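Local coordinates for rhodanese-like domain-containing protein (Rhodopseudomonas palustris, PDB 2HHG) that has no established function but belongs to the rhodanese-like family and may act as a sulfurtransferase that moves sulfur from thiosulfate to cyanide, at residues Ile21-Thr26 / Val114-Glu118. Sequence-based numbering, arbitrary orientation.
Sequences IETLTT and VAHIE. With NA (sodium ion), chain C.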
loop_
_atom_site.group_PDB
_atom_site.type_symbol
_atom_site.label_atom_id
_atom_site.label_comp_id
_atom_site.label_asym_id
_atom_site.label_seq_id
_atom_site.Cartn_x
_atom_site.Cartn_y
_atom_site.Cartn_z
ATOM N N ILE A 21 -3.666 -11.348 3.025
ATOM C CA ILE A 21 -2.835 -10.723 1.998
ATOM C C ILE A 21 -1.385 -11.193 2.017
ATOM O O ILE A 21 -0.906 -11.728 3.013
ATOM C CB ILE A 21 -2.858 -9.172 2.114
ATOM C CG1 ILE A 21 -2.103 -8.719 3.375
ATOM C CG2 ILE A 21 -4.294 -8.643 2.065
ATOM C CD1 ILE A 21 -2.073 -7.212 3.585
ATOM N N GLU A 22 -0.701 -10.968 0.901
ATOM C CA GLU A 22 0.736 -11.167 0.819
ATOM C C GLU A 22 1.475 -10.028 1.506
ATOM O O GLU A 22 1.354 -8.860 1.101
ATOM C CB GLU A 22 1.179 -11.255 -0.641
ATOM C CG GLU A 22 2.700 -11.330 -0.791
ATOM C CD GLU A 22 3.194 -11.375 -2.228
ATOM O OE1 GLU A 22 2.373 -11.447 -3.161
ATOM O OE2 GLU A 22 4.426 -11.347 -2.413
ATOM N N THR A 23 2.249 -10.368 2.531
ATOM C CA THR A 23 3.209 -9.434 3.093
ATOM C C THR A 23 4.554 -9.747 2.468
ATOM O O THR A 23 5.161 -10.804 2.705
ATOM C CB THR A 23 3.280 -9.489 4.629
ATOM O OG1 THR A 23 2.013 -9.099 5.167
ATOM C CG2 THR A 23 4.337 -8.522 5.152
ATOM N N LEU A 24 4.993 -8.824 1.634
ATOM C CA LEU A 24 6.243 -8.945 0.932
ATOM C C LEU A 24 7.335 -8.420 1.858
ATOM O O LEU A 24 7.229 -7.301 2.357
ATOM C CB LEU A 24 6.122 -8.104 -0.336
ATOM C CG LEU A 24 7.186 -8.068 -1.415
ATOM C CD1 LEU A 24 7.441 -9.447 -2.000
ATOM C CD2 LEU A 24 6.725 -7.100 -2.494
ATOM N N THR A 25 8.375 -9.218 2.112
ATOM C CA THR A 25 9.468 -8.743 2.970
ATOM C C THR A 25 10.130 -7.521 2.345
ATOM O O THR A 25 10.098 -7.337 1.124
ATOM C CB THR A 25 10.559 -9.804 3.240
ATOM O OG1 THR A 25 11.275 -10.081 2.035
ATOM C CG2 THR A 25 9.966 -11.086 3.809
ATOM N N THR A 26 10.721 -6.684 3.184
ATOM C CA THR A 26 11.391 -5.494 2.696
ATOM C C THR A 26 12.462 -5.868 1.670
ATOM O O THR A 26 12.552 -5.245 0.609
ATOM C CB THR A 26 11.995 -4.694 3.852
ATOM O OG1 THR A 26 11.064 -4.669 4.944
ATOM C CG2 THR A 26 12.298 -3.282 3.414
ATOM N N VAL A 114 -2.534 -8.623 -5.028
ATOM C CA VAL A 114 -2.057 -7.478 -4.263
ATOM C C VAL A 114 -1.101 -7.923 -3.170
ATOM O O VAL A 114 -1.105 -9.094 -2.752
ATOM C CB VAL A 114 -3.207 -6.636 -3.632
ATOM C CG1 VAL A 114 -4.223 -6.202 -4.679
ATOM C CG2 VAL A 114 -3.901 -7.389 -2.523
ATOM N N ALA A 115 -0.298 -6.978 -2.696
ATOM C CA ALA A 115 0.609 -7.218 -1.594
ATOM C C ALA A 115 0.896 -5.901 -0.909
ATOM O O ALA A 115 0.534 -4.836 -1.411
ATOM C CB ALA A 115 1.896 -7.850 -2.097
ATOM N N HIS A 116 1.549 -5.964 0.239
ATOM C CA HIS A 116 2.091 -4.761 0.842
ATOM C C HIS A 116 3.505 -5.036 1.342
ATOM O O HIS A 116 3.916 -6.194 1.447
ATOM C CB HIS A 116 1.156 -4.188 1.918
ATOM C CG HIS A 116 1.346 -4.769 3.279
ATOM N ND1 HIS A 116 1.254 -6.117 3.553
ATOM C CD2 HIS A 116 1.603 -4.161 4.458
ATOM C CE1 HIS A 116 1.464 -6.314 4.843
ATOM N NE2 HIS A 116 1.680 -5.143 5.412
ATOM N N ILE A 117 4.254 -3.967 1.602
ATOM C CA ILE A 117 5.655 -4.089 1.992
ATOM C C ILE A 117 5.792 -4.117 3.513
ATOM O O ILE A 117 5.439 -3.159 4.202
ATOM C CB ILE A 117 6.512 -2.943 1.402
ATOM C CG1 ILE A 117 6.379 -2.898 -0.127
ATOM C CG2 ILE A 117 7.985 -3.095 1.823
ATOM C CD1 ILE A 117 7.207 -1.820 -0.822
ATOM N N GLU A 118 6.325 -5.221 4.028
ATOM C CA GLU A 118 6.570 -5.355 5.458
ATOM C C GLU A 118 7.396 -4.185 5.989
ATOM O O GLU A 118 8.443 -3.850 5.437
ATOM C CB GLU A 118 7.275 -6.678 5.758
ATOM C CG GLU A 118 7.298 -7.051 7.242
ATOM C CD GLU A 118 7.706 -8.497 7.491
ATOM O OE1 GLU A 118 8.365 -9.097 6.614
ATOM O OE2 GLU A 118 7.373 -9.030 8.574
HETATM NA NA NA C . -0.147 -12.414 5.107
HETATM O O HOH W 1 -2.793 -10.618 -1.234
HETATM O O HOH W 2 -0.225 -11.468 -3.999
HETATM O O HOH W 3 0.718 -10.754 6.555
HETATM O O HOH W 4 1.917 -12.939 3.897
HETATM O O HOH W 5 11.129 -7.674 5.950
#
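H116 sits between E22 and L24, its N donating to E22 O at 3.0 Å and its O accepting from L24 N at 2.8 Å. Through these bonds strand 22-24, at the edge of the parallel sheet of this rhodanese-like α/β fold, pairs with 114-117. Just beyond the latter strand, E118 N donates to L24 O almost straight (N-H...O angle 172°). This is the parallel pattern, in which one residue bonds to both residues flanking its partner, here T23.

The packed side lies round the H116 imidazole. With CG set between its own backbone N and carbonyl carbon (chi1 86°), the ring swings back toward strand 22-24. The I21 and H116 side chains cross at about a right angle, and I21 CD1 comes 3.5 Å from H116 ND1. T23 runs alongside and brings its CG2 to 3.6 Å from H116 CE1, and the same methyl rests on E118 CB. Helix 97-109 closes over I21 and H116. L24 and I117 turn to the other face, against V90 and A29.

Wetter ground begins at both ends. Two waters reach V114 O, one from E22 N and one from E22 OE1, which also pairs with K88; the extended E22 chain brings CD 3.8 Å from A115 CB. Near T23, two waters lead to the sodium ion, held also by I21 O and N18 O. At the far end T26 OG1 donates to E118 O over 2.8 Å, tilted 34° from the carbonyl plane, while another water links T26 N to E118 OE1. A valine at T26 would probably leave E118 O without this donor, and the turn after 114-117 less firmly tied to helix 26-34.

The chemistry implies that main-chain bonds set the register, with side chains packed on each face, whereas at the margins polar contacts run through a hydroxyl, waters and the ion.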